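Side-chain contacts in ComZ (Thermus thermophilus, PDB 6QVI), which is a competence-associated pilin that probably serves as a DNA receptor at the tip of the pilus during natural transformation: residues Thr53-Ala56 with Arg57-Leu61; Glu113-Gly117 with Gly118-Arg122; Ile219-Gly222 with Gly223-Ile227; Ile306-Gly310 with Asn311-Val315; Ala316-Asn320 with Ala321-Pro325. One frame throughout, in Å; residues are numbered along the deposited sequence.

Contact 1: residues Thr53-Ala56 with Arg57-Leu61; sequences TSLA and RGLDL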
loop_
_atom_site.group_PDB
_atom_site.type_symbol
_atom_site.label_atom_id
_atom_site.label_comp_id
_atom_site.label_asym_id
_atom_site.label_seq_id
_atom_site.Cartn_x
_atom_site.Cartn_y
_atom_site.Cartn_z
ATOM N N THR A 53 -7.068 -11.367 0.858
ATOM C CA THR A 53 -7.901 -12.068 -0.108
ATOM C C THR A 53 -9.350 -11.655 0.122
ATOM O O THR A 53 -9.785 -11.540 1.272
ATOM C CB THR A 53 -7.731 -13.605 -0.010
ATOM O OG1 THR A 53 -8.742 -14.241 -0.789
ATOM C CG2 THR A 53 -7.814 -14.093 1.440
ATOM N N SER A 54 -10.106 -11.469 -0.963
ATOM C CA SER A 54 -11.442 -10.927 -0.788
ATOM C C SER A 54 -12.411 -11.932 -0.173
ATOM O O SER A 54 -12.265 -13.161 -0.254
ATOM C CB SER A 54 -12.040 -10.424 -2.097
ATOM O OG SER A 54 -12.788 -11.446 -2.718
ATOM N N LEU A 55 -13.484 -11.350 0.349
ATOM C CA LEU A 55 -14.520 -12.105 1.013
ATOM C C LEU A 55 -15.162 -13.105 0.066
ATOM O O LEU A 55 -15.592 -14.185 0.498
ATOM C CB LEU A 55 -15.558 -11.114 1.516
ATOM C CG LEU A 55 -16.066 -11.286 2.918
ATOM C CD1 LEU A 55 -14.895 -11.692 3.774
ATOM C CD2 LEU A 55 -16.506 -9.914 3.307
ATOM N N ALA A 56 -15.202 -12.786 -1.234
ATOM C CA ALA A 56 -15.889 -13.699 -2.139
ATOM C C ALA A 56 -15.183 -15.038 -2.282
ATOM O O ALA A 56 -15.787 -15.994 -2.781
ATOM C CB ALA A 56 -16.067 -13.049 -3.498
ATOM N N ARG A 57 -13.957 -15.148 -1.792
ATOM C CA ARG A 57 -13.197 -16.377 -1.899
ATOM C C ARG A 57 -13.201 -17.149 -0.610
ATOM O O ARG A 57 -12.434 -18.099 -0.462
ATOM C CB ARG A 57 -11.755 -16.083 -2.304
ATOM C CG ARG A 57 -11.597 -15.510 -3.694
ATOM C CD ARG A 57 -10.687 -16.399 -4.525
ATOM N NE ARG A 57 -9.647 -17.033 -3.716
ATOM C CZ ARG A 57 -8.402 -16.599 -3.587
ATOM N NH1 ARG A 57 -7.998 -15.518 -4.250
ATOM N NH2 ARG A 57 -7.561 -17.272 -2.804
ATOM N N GLY A 58 -14.046 -16.774 0.325
ATOM C CA GLY A 58 -14.193 -17.527 1.548
ATOM C C GLY A 58 -13.974 -16.648 2.754
ATOM O O GLY A 58 -13.693 -15.455 2.653
ATOM N N LEU A 59 -14.100 -17.270 3.910
ATOM C CA LEU A 59 -13.884 -16.582 5.163
ATOM C C LEU A 59 -12.707 -17.200 5.885
ATOM O O LEU A 59 -12.424 -18.392 5.746
ATOM C CB LEU A 59 -15.111 -16.664 6.075
ATOM C CG LEU A 59 -16.435 -16.218 5.493
ATOM C CD1 LEU A 59 -17.468 -16.146 6.605
ATOM C CD2 LEU A 59 -16.278 -14.883 4.824
ATOM N N ASP A 60 -12.056 -16.364 6.687
ATOM C CA ASP A 60 -10.953 -16.772 7.532
ATOM C C ASP A 60 -11.543 -16.841 8.929
ATOM O O ASP A 60 -11.331 -15.964 9.768
ATOM C CB ASP A 60 -9.801 -15.780 7.431
ATOM C CG ASP A 60 -8.554 -16.257 8.148
ATOM O OD1 ASP A 60 -7.491 -15.610 8.004
ATOM O OD2 ASP A 60 -8.633 -17.287 8.850
ATOM N N LEU A 61 -12.288 -17.923 9.176
ATOM C CA LEU A 61 -12.997 -18.058 10.444
ATOM C C LEU A 61 -12.016 -18.187 11.583
ATOM O O LEU A 61 -12.262 -17.680 12.682
ATOM C CB LEU A 61 -13.885 -19.293 10.392
ATOM C CG LEU A 61 -14.899 -19.199 9.276
ATOM C CD1 LEU A 61 -15.696 -20.436 9.209
ATOM C CD2 LEU A 61 -15.852 -18.062 9.627
#
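Between S54 and G58 the chain coils into a short 3-10 turn: R57 N donates to S54 O and G58 N to L55 O, each at 3.0 Å, and the chain then leaves the turn in a new direction. The turn belongs to the loop between helix 12-40 and strand 74-76 of the pseudopilin-like domain. At its start S54 OG folds back to accept a weak hydrogen bond from A56 N (3.1 Å). G58, with phi 125°, adopts a backbone shape in which any CB would jam against the preceding carbonyl, so the exit suits glycine. Across this bend L55 and L59 meet through their methyl ends, CD1 of L55 lying 3.6 Å from CD2 of L59. Both leucines also touch helix 12-40, L55 at R39 and L59 at Q35, so this apolar pair faces that helix. Elsewhere on the turn sits R57, with its chain bent at chi2 (-122°) and again at chi3. Those bends curl the guanidinium back towards T53, and the two side chains cross nearly at right angles. T53 OG1 lies over the centre of the guanidinium's flat face, 3.7 Å from R57 CZ.

Contact 2: residues Glu113-Gly117 with Gly118-Arg122; sequences EGTSG and GAKAR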
loop_
_atom_site.group_PDB
_atom_site.type_symbol
_atom_site.label_atom_id
_atom_site.label_comp_id
_atom_site.label_asym_id
_atom_site.label_seq_id
_atom_site.Cartn_x
_atom_site.Cartn_y
_atom_site.Cartn_z
ATOM N N GLU A 113 -32.147 -19.918 9.805
ATOM C CA GLU A 113 -33.392 -20.637 9.997
ATOM C C GLU A 113 -33.512 -21.018 11.438
ATOM O O GLU A 113 -32.743 -21.775 11.898
ATOM C CB GLU A 113 -33.355 -21.933 9.222
ATOM C CG GLU A 113 -33.445 -21.794 7.723
ATOM C CD GLU A 113 -33.227 -23.099 6.989
ATOM O OE1 GLU A 113 -32.469 -23.128 6.007
ATOM O OE2 GLU A 113 -33.817 -24.110 7.384
ATOM N N GLY A 114 -34.500 -20.529 12.153
ATOM C CA GLY A 114 -34.636 -20.874 13.551
ATOM C C GLY A 114 -35.851 -21.698 13.904
ATOM O O GLY A 114 -36.811 -21.706 13.192
ATOM N N THR A 115 -35.772 -22.454 14.985
ATOM C CA THR A 115 -36.891 -23.263 15.425
ATOM C C THR A 115 -37.005 -23.187 16.895
ATOM O O THR A 115 -36.023 -23.163 17.550
ATOM C CB THR A 115 -36.747 -24.746 15.144
ATOM O OG1 THR A 115 -35.698 -25.255 15.939
ATOM C CG2 THR A 115 -36.449 -25.028 13.725
ATOM N N SER A 116 -38.212 -23.204 17.413
ATOM C CA SER A 116 -38.400 -23.148 18.843
ATOM C C SER A 116 -39.741 -23.691 19.245
ATOM O O SER A 116 -40.729 -23.011 19.089
ATOM C CB SER A 116 -38.271 -21.722 19.339
ATOM O OG SER A 116 -39.004 -21.515 20.518
ATOM N N GLY A 117 -39.782 -24.897 19.797
ATOM C CA GLY A 117 -41.046 -25.446 20.220
ATOM C C GLY A 117 -42.017 -25.644 19.082
ATOM O O GLY A 117 -43.105 -25.062 19.087
ATOM N N GLY A 118 -41.614 -26.418 18.074
ATOM C CA GLY A 118 -42.512 -26.728 16.976
ATOM C C GLY A 118 -42.945 -25.550 16.130
ATOM O O GLY A 118 -43.929 -25.661 15.394
ATOM N N ALA A 119 -42.267 -24.413 16.249
ATOM C CA ALA A 119 -42.466 -23.263 15.377
ATOM C C ALA A 119 -41.144 -22.964 14.682
ATOM O O ALA A 119 -40.074 -22.960 15.310
ATOM C CB ALA A 119 -42.968 -22.031 16.139
ATOM N N LYS A 120 -41.227 -22.710 13.395
ATOM C CA LYS A 120 -40.050 -22.503 12.586
ATOM C C LYS A 120 -40.183 -21.135 11.920
ATOM O O LYS A 120 -41.254 -20.779 11.386
ATOM C CB LYS A 120 -39.913 -23.651 11.570
ATOM C CG LYS A 120 -38.649 -23.644 10.725
ATOM C CD LYS A 120 -38.567 -24.886 9.806
ATOM C CE LYS A 120 -37.368 -24.765 8.843
ATOM N NZ LYS A 120 -37.248 -25.845 7.806
ATOM N N ALA A 121 -39.099 -20.361 12.000
ATOM C CA ALA A 121 -38.996 -19.036 11.404
ATOM C C ALA A 121 -37.653 -18.895 10.703
ATOM O O ALA A 121 -36.631 -19.467 11.110
ATOM C CB ALA A 121 -39.126 -17.920 12.446
ATOM N N ARG A 122 -37.642 -18.034 9.705
ATOM C CA ARG A 122 -36.478 -17.805 8.865
ATOM C C ARG A 122 -36.267 -16.300 8.753
ATOM O O ARG A 122 -37.210 -15.558 8.406
ATOM C CB ARG A 122 -36.730 -18.426 7.490
ATOM C CG ARG A 122 -35.588 -18.579 6.547
ATOM C CD ARG A 122 -36.129 -19.299 5.331
ATOM N NE ARG A 122 -35.515 -18.815 4.110
ATOM C CZ ARG A 122 -34.492 -19.417 3.523
ATOM N NH1 ARG A 122 -33.985 -20.535 4.048
ATOM N NH2 ARG A 122 -33.986 -18.903 2.409
#
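E113 reaches K120 and R122 because its CG stands beside its own backbone N (chi1 -71°) and the chain then runs straight out, while K120 leaves CA with CG opposite the backbone N (chi1 -175°) and stays extended to NZ. The three side chains share one face of the antiparallel hairpin formed by strands 107-115 and 120-130, and all point the same way. One carboxylate thus serves two cations: E113 OE1 lies 3.6 Å from R122 NH1 in a salt bridge, and E113 OE2 makes a long one of 3.9 Å to K120 NZ. The carboxylate approaches the edge of the guanidinium, its plane turned 45° from it. An alanine in place of E113 would probably leave K120 and R122 without their shared counter-charge and let both ends swing. Next to K120, T115 CG2 rests 4.0 Å from its CG. Beneath this face the backbones are tied by G114 N to A121 O (2.6 Å), A121 N to G114 O (2.9 Å) and S116 N to A119 O (2.8 Å). G117 and G118, both with positive phi, make the bend. With two cations sharing one carboxylate, the pairing is probably electrostatic and loose rather than directed.

Contact 3: residues Ile219-Gly222 with Gly223-Ile227; sequences ISVG and GSTQI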
loop_
_atom_site.group_PDB
_atom_site.type_symbol
_atom_site.label_atom_id
_atom_site.label_comp_id
_atom_site.label_asym_id
_atom_site.label_seq_id
_atom_site.Cartn_x
_atom_site.Cartn_y
_atom_site.Cartn_z
ATOM N N ILE A 219 -0.213 -4.847 -22.790
ATOM C CA ILE A 219 1.158 -5.207 -22.456
ATOM C C ILE A 219 1.583 -6.340 -23.365
ATOM O O ILE A 219 0.767 -7.172 -23.784
ATOM C CB ILE A 219 1.364 -5.640 -20.989
ATOM C CG1 ILE A 219 0.712 -6.997 -20.718
ATOM C CG2 ILE A 219 0.855 -4.593 -20.016
ATOM C CD1 ILE A 219 1.373 -7.754 -19.613
ATOM N N SER A 220 2.873 -6.355 -23.692
ATOM C CA SER A 220 3.472 -7.399 -24.514
ATOM C C SER A 220 4.558 -8.073 -23.696
ATOM O O SER A 220 5.262 -7.420 -22.925
ATOM C CB SER A 220 4.053 -6.839 -25.825
ATOM O OG SER A 220 4.239 -7.856 -26.800
ATOM N N VAL A 221 4.692 -9.383 -23.848
ATOM C CA VAL A 221 5.662 -10.135 -23.073
ATOM C C VAL A 221 6.409 -11.070 -24.022
ATOM O O VAL A 221 5.812 -11.994 -24.600
ATOM C CB VAL A 221 4.994 -10.902 -21.925
ATOM C CG1 VAL A 221 5.879 -12.033 -21.456
ATOM C CG2 VAL A 221 4.695 -9.955 -20.789
ATOM N N GLY A 222 7.712 -10.818 -24.195
ATOM C CA GLY A 222 8.559 -11.603 -25.066
ATOM C C GLY A 222 9.445 -12.568 -24.294
ATOM O O GLY A 222 9.345 -12.715 -23.072
ATOM N N GLY A 223 10.343 -13.223 -25.033
ATOM C CA GLY A 223 11.113 -14.308 -24.457
ATOM C C GLY A 223 12.032 -13.848 -23.341
ATOM O O GLY A 223 12.590 -12.743 -23.372
ATOM N N SER A 224 12.197 -14.733 -22.352
ATOM C CA SER A 224 13.040 -14.647 -21.145
ATOM C C SER A 224 12.504 -13.657 -20.111
ATOM O O SER A 224 13.025 -13.599 -18.988
ATOM C CB SER A 224 14.511 -14.312 -21.460
ATOM O OG SER A 224 14.670 -12.950 -21.808
ATOM N N THR A 225 11.422 -12.955 -20.409
ATOM C CA THR A 225 10.724 -12.163 -19.413
ATOM C C THR A 225 10.106 -13.125 -18.401
ATOM O O THR A 225 9.817 -14.285 -18.715
ATOM C CB THR A 225 9.653 -11.312 -20.095
ATOM O OG1 THR A 225 10.295 -10.280 -20.844
ATOM C CG2 THR A 225 8.698 -10.663 -19.093
ATOM N N GLN A 226 9.951 -12.681 -17.163
ATOM C CA GLN A 226 9.512 -13.626 -16.144
ATOM C C GLN A 226 8.574 -12.889 -15.187
ATOM O O GLN A 226 8.997 -12.101 -14.332
ATOM C CB GLN A 226 10.739 -14.221 -15.467
ATOM C CG GLN A 226 10.532 -15.448 -14.639
ATOM C CD GLN A 226 11.860 -15.988 -14.136
ATOM O OE1 GLN A 226 12.928 -15.473 -14.503
ATOM N NE2 GLN A 226 11.812 -17.088 -13.387
ATOM N N ILE A 227 7.284 -13.128 -15.365
ATOM C CA ILE A 227 6.262 -12.617 -14.465
ATOM C C ILE A 227 5.925 -13.818 -13.595
ATOM O O ILE A 227 5.168 -14.699 -13.983
ATOM C CB ILE A 227 5.059 -12.059 -15.217
ATOM C CG1 ILE A 227 5.479 -10.805 -15.995
ATOM C CG2 ILE A 227 3.965 -11.719 -14.251
ATOM C CD1 ILE A 227 4.490 -10.371 -17.057
#
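V221 meets both partners of this contact with its two methyl groups. CG2 lies 3.8 Å from CD1 of I227, and CG1 comes within 3.9 Å of CG2 of T225. The split follows from the valine's first torsion (chi1 160°), which sets CG1 opposite the backbone N and swings CG2 round beside it, one methyl for each neighbour. I227 extends its CG1 branch towards the valine, so the end of the longer arm does the touching.

The next shell is the backbone that brings these residues face to face. A type II beta turn runs from G222 to T225, where T225 N lies 3.4 Å from G222 O, at best a weak and doubtful hydrogen bond. S224 occupies the third position with a positive phi, and its OG donates to G223 O at 2.6 Å, a side-chain bond within the turn. The threonine hydroxyl has its partner outside the turn: OG1 accepts a hydrogen bond from the amide of G178, while CG2 stays with the valine.

Further out, strand 218-221 lies between the parallel strands 172-176 and 246-247, and strand 226-227 runs alongside 180-187. The turn thus probably forms a corner of the beta-solenoid, where the chain passes from one face to the next. V260 touches both V221 and I227, and L212 and V234 pack on I227. The chemistry is divided: aliphatic branches fill the inside of the corner, and the threonine hydroxyl that accompanies them into this buried place has its need met by a main-chain amide.

Contact 4: residues Ile306-Gly310 with Asn311-Val315; sequences IQRIG and NILSV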
loop_
_atom_site.group_PDB
_atom_site.type_symbol
_atom_site.label_atom_id
_atom_site.label_comp_id
_atom_site.label_asym_id
_atom_site.label_seq_id
_atom_site.Cartn_x
_atom_site.Cartn_y
_atom_site.Cartn_z
ATOM N N ILE A 306 10.234 24.998 5.070
ATOM C CA ILE A 306 10.929 26.147 4.532
ATOM C C ILE A 306 10.608 26.375 3.091
ATOM O O ILE A 306 10.578 25.457 2.348
ATOM C CB ILE A 306 12.420 25.892 4.571
ATOM C CG1 ILE A 306 12.824 25.439 5.946
ATOM C CG2 ILE A 306 13.189 27.144 4.255
ATOM C CD1 ILE A 306 14.305 25.428 6.122
ATOM N N GLN A 307 10.381 27.607 2.689
ATOM C CA GLN A 307 10.080 27.883 1.311
ATOM C C GLN A 307 11.174 28.686 0.711
ATOM O O GLN A 307 11.908 29.324 1.392
ATOM C CB GLN A 307 8.835 28.719 1.174
ATOM C CG GLN A 307 7.695 28.338 2.063
ATOM C CD GLN A 307 6.388 28.633 1.413
ATOM O OE1 GLN A 307 5.634 27.738 1.117
ATOM N NE2 GLN A 307 6.122 29.888 1.168
ATOM N N ARG A 308 11.243 28.689 -0.598
ATOM C CA ARG A 308 12.262 29.437 -1.252
ATOM C C ARG A 308 11.866 29.945 -2.573
ATOM O O ARG A 308 11.873 29.245 -3.527
ATOM C CB ARG A 308 13.466 28.592 -1.463
ATOM C CG ARG A 308 14.391 29.233 -2.443
ATOM C CD ARG A 308 15.754 28.654 -2.302
ATOM N NE ARG A 308 16.325 28.459 -3.610
ATOM C CZ ARG A 308 17.468 28.991 -3.979
ATOM N NH1 ARG A 308 18.141 29.776 -3.155
ATOM N NH2 ARG A 308 17.941 28.783 -5.188
ATOM N N ILE A 309 11.582 31.216 -2.595
ATOM C CA ILE A 309 11.185 31.981 -3.756
ATOM C C ILE A 309 12.432 32.777 -4.139
ATOM O O ILE A 309 12.833 33.689 -3.406
ATOM C CB ILE A 309 9.985 32.883 -3.447
ATOM C CG1 ILE A 309 8.736 32.066 -3.150
ATOM C CG2 ILE A 309 9.752 33.868 -4.552
ATOM C CD1 ILE A 309 8.484 31.888 -1.662
ATOM N N GLY A 310 13.070 32.397 -5.256
ATOM C CA GLY A 310 14.324 32.970 -5.761
ATOM C C GLY A 310 15.508 32.836 -4.817
ATOM O O GLY A 310 16.026 31.738 -4.622
ATOM N N ASN A 311 15.980 33.927 -4.264
ATOM C CA ASN A 311 17.007 33.951 -3.230
ATOM C C ASN A 311 16.476 34.148 -1.828
ATOM O O ASN A 311 17.274 34.132 -0.872
ATOM C CB ASN A 311 18.138 34.944 -3.601
ATOM C CG ASN A 311 18.901 34.497 -4.862
ATOM O OD1 ASN A 311 18.913 33.298 -5.209
ATOM N ND2 ASN A 311 19.393 35.452 -5.621
ATOM N N ILE A 312 15.164 34.315 -1.651
ATOM C CA ILE A 312 14.652 34.418 -0.297
ATOM C C ILE A 312 14.323 33.022 0.204
ATOM O O ILE A 312 13.796 32.164 -0.515
ATOM C CB ILE A 312 13.427 35.345 -0.220
ATOM C CG1 ILE A 312 13.674 36.658 -0.934
ATOM C CG2 ILE A 312 13.118 35.678 1.224
ATOM C CD1 ILE A 312 12.868 36.832 -2.154
ATOM N N LEU A 313 14.610 32.815 1.463
ATOM C CA LEU A 313 14.324 31.605 2.144
ATOM C C LEU A 313 13.380 31.988 3.238
ATOM O O LEU A 313 13.814 32.539 4.210
ATOM C CB LEU A 313 15.562 31.126 2.827
ATOM C CG LEU A 313 16.446 30.220 2.026
ATOM C CD1 LEU A 313 17.061 29.233 2.971
ATOM C CD2 LEU A 313 15.638 29.502 0.986
ATOM N N SER A 314 12.098 31.682 3.105
ATOM C CA SER A 314 11.126 32.021 4.125
ATOM C C SER A 314 10.758 30.869 5.011
ATOM O O SER A 314 10.286 29.882 4.547
ATOM C CB SER A 314 9.866 32.509 3.465
ATOM O OG SER A 314 8.800 32.509 4.374
ATOM N N VAL A 315 10.940 30.995 6.305
ATOM C CA VAL A 315 10.553 29.916 7.183
ATOM C C VAL A 315 9.090 29.998 7.524
ATOM O O VAL A 315 8.613 31.012 7.924
ATOM C CB VAL A 315 11.309 29.972 8.478
ATOM C CG1 VAL A 315 10.941 28.798 9.339
ATOM C CG2 VAL A 315 12.780 29.959 8.190
#
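R308 and L313 pack across a surface beta hairpin that stands at the outside of the solenoid domain, where strand 304-309 pairs with strand 374-377 on one side and with strand 312-317 on the other. The leucine puts its CD2 methyl against the aliphatic stem of the arginine, 3.4 Å from both CB and CD of R308. The stem can offer that flank because its CG stands opposite the backbone N (chi1 165°) and the chain bends only at chi3. That bend brings the guanidinium round over the turn, where G310 O lies above the middle of its flat face. A serine in place of R308 would probably leave L313 CD2 resting on CB alone, without CG and CD, and G310 O without the guanidinium beside it. Q307 and S314 form an antiparallel hydrogen-bonded pair: Q307 N to S314 O and S314 N to Q307 O, each 2.9 Å. Nearer the bend the bonding is less even, with I312 N to I309 O at 3.0 Å and I309 N to I312 O weak at 3.2 Å. The hairpin closes with a type II' beta turn from I309 to I312, and G310 takes its second place with phi 60° and psi -111°, a backbone shape that favours glycine. On the face away from R308 and L313, Q307 lays CB and CG 3.9 Å from S314 O, and its OE1 accepts a hydrogen bond from R305 NH2. On the R308 side I306 and L313 both touch L328 and M331; on the Q307 side, Q307 and I309 touch L406.

Contact 5: residues Ala316-Asn320 with Ala321-Pro325; sequences ASPPN and ATLSP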
loop_
_atom_site.group_PDB
_atom_site.type_symbol
_atom_site.label_atom_id
_atom_site.label_comp_id
_atom_site.label_asym_id
_atom_site.label_seq_id
_atom_site.Cartn_x
_atom_site.Cartn_y
_atom_site.Cartn_z
ATOM N N ALA A 316 8.368 28.911 7.369
ATOM C CA ALA A 316 6.964 28.928 7.658
ATOM C C ALA A 316 6.617 28.087 8.842
ATOM O O ALA A 316 5.544 28.179 9.355
ATOM C CB ALA A 316 6.188 28.487 6.454
ATOM N N SER A 317 7.526 27.249 9.267
ATOM C CA SER A 317 7.294 26.414 10.402
ATOM C C SER A 317 8.623 25.960 10.831
ATOM O O SER A 317 9.393 25.544 10.015
ATOM C CB SER A 317 6.512 25.186 10.029
ATOM O OG SER A 317 5.143 25.462 9.958
ATOM N N PRO A 318 8.912 26.012 12.126
ATOM C CA PRO A 318 8.065 26.228 13.299
ATOM C C PRO A 318 7.804 27.685 13.507
ATOM O O PRO A 318 8.719 28.445 13.621
ATOM C CB PRO A 318 8.891 25.667 14.428
ATOM C CG PRO A 318 10.273 25.718 13.957
ATOM C CD PRO A 318 10.263 25.606 12.489
ATOM N N PRO A 319 6.546 28.063 13.585
ATOM C CA PRO A 319 6.176 29.477 13.674
ATOM C C PRO A 319 6.401 30.095 15.031
ATOM O O PRO A 319 6.422 31.328 15.121
ATOM C CB PRO A 319 4.682 29.463 13.324
ATOM C CG PRO A 319 4.213 28.108 13.768
ATOM C CD PRO A 319 5.384 27.161 13.652
ATOM N N ASN A 320 6.595 29.287 16.079
ATOM C CA ASN A 320 6.777 29.763 17.452
ATOM C C ASN A 320 8.014 29.143 18.085
ATOM O O ASN A 320 8.093 29.006 19.302
ATOM C CB ASN A 320 5.549 29.474 18.321
ATOM C CG ASN A 320 4.271 30.081 17.761
ATOM O OD1 ASN A 320 4.291 31.120 17.099
ATOM N ND2 ASN A 320 3.143 29.421 18.028
ATOM N N ALA A 321 8.994 28.783 17.267
ATOM C CA ALA A 321 10.220 28.195 17.764
ATOM C C ALA A 321 11.345 28.657 16.855
ATOM O O ALA A 321 11.154 28.831 15.648
ATOM C CB ALA A 321 10.133 26.664 17.807
ATOM N N THR A 322 12.517 28.843 17.449
ATOM C CA THR A 322 13.665 29.421 16.774
ATOM C C THR A 322 14.473 28.375 16.029
ATOM O O THR A 322 14.487 27.201 16.403
ATOM C CB THR A 322 14.543 30.097 17.806
ATOM O OG1 THR A 322 15.067 29.086 18.679
ATOM C CG2 THR A 322 13.698 31.070 18.614
ATOM N N LEU A 323 15.144 28.813 14.961
ATOM C CA LEU A 323 16.066 27.977 14.202
ATOM C C LEU A 323 17.502 28.464 14.347
ATOM O O LEU A 323 17.760 29.622 14.695
ATOM C CB LEU A 323 15.698 27.951 12.716
ATOM C CG LEU A 323 14.492 27.116 12.275
ATOM C CD1 LEU A 323 14.321 27.217 10.765
ATOM C CD2 LEU A 323 14.598 25.636 12.715
ATOM N N SER A 324 18.445 27.557 14.073
ATOM C CA SER A 324 19.848 27.966 14.050
ATOM C C SER A 324 20.234 28.464 12.655
ATOM O O SER A 324 19.814 27.884 11.646
ATOM C CB SER A 324 20.761 26.808 14.462
ATOM O OG SER A 324 22.027 26.872 13.827
ATOM N N PRO A 325 21.031 29.531 12.570
ATOM C CA PRO A 325 21.474 30.006 11.245
ATOM C C PRO A 325 22.271 28.978 10.440
ATOM O O PRO A 325 22.266 29.042 9.206
ATOM C CB PRO A 325 22.325 31.246 11.582
ATOM C CG PRO A 325 21.994 31.601 13.013
ATOM C CD PRO A 325 21.621 30.309 13.674
#
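P318 and A321 are the first and last residues of a type I beta turn that leads out of strand 312-317. Across the turn the proline ring meets the alanine methyl, with CB of P318 3.7 Å from CB of A321, and its CG lies 3.7 Å from A321 O. P318 O stands 3.7 Å from A321 N, too far for a backbone bond, so the two ends meet through the apolar pair. The ring reaches further along the chain too. P318 CD lies 4.3 Å from CD2 of L323, a looser touch made possible because the leucine's CG sits beside its own backbone N (chi1 -75°) and its end turns back towards the ring.

The peptide bond before P318 is cis, and the chain bends sharply as it enters the turn. Upstream, A316 and S317 both face R305 in a classic beta bulge, and S317 OG donates to A316 O at 2.8 Å. F347 touches both P318 and A321, so the small apolar patch they form is packed against strand 343-348 of another sheet. Downstream, S324 holds the N-cap position of helix 325-329, its OG hydrogen-bonded to S326 OG. C327 within that helix is joined by a disulfide to C345 in strand 343-348, which carries F347 as well. Bulge, cis-proline, type I turn and N-cap follow one another here as a compact strand-to-helix connection.

The contacts follow one another along the chain without overlap. Contacts 1 and 2 belong to the pseudopilin-like domain, their centres 29 Å apart; both pack against helix 12-40. Contacts 3, 4 and 5 lie in the beta-solenoid domain. Contact 3 is a corner some 48 Å from contact 4 between centres, whereas contacts 4 and 5 have centres 13 Å apart, share strand 312-317 and touch where V315 CG1 comes 4.0 Å from L323 CD1. The greatest separation, 75 Å between the centres of contacts 2 and 4, shows how elongated the molecule is. The C51-C209 disulfide ties the loop of contact 1 to the solenoid, consistent with a pilin part presenting a large outer domain.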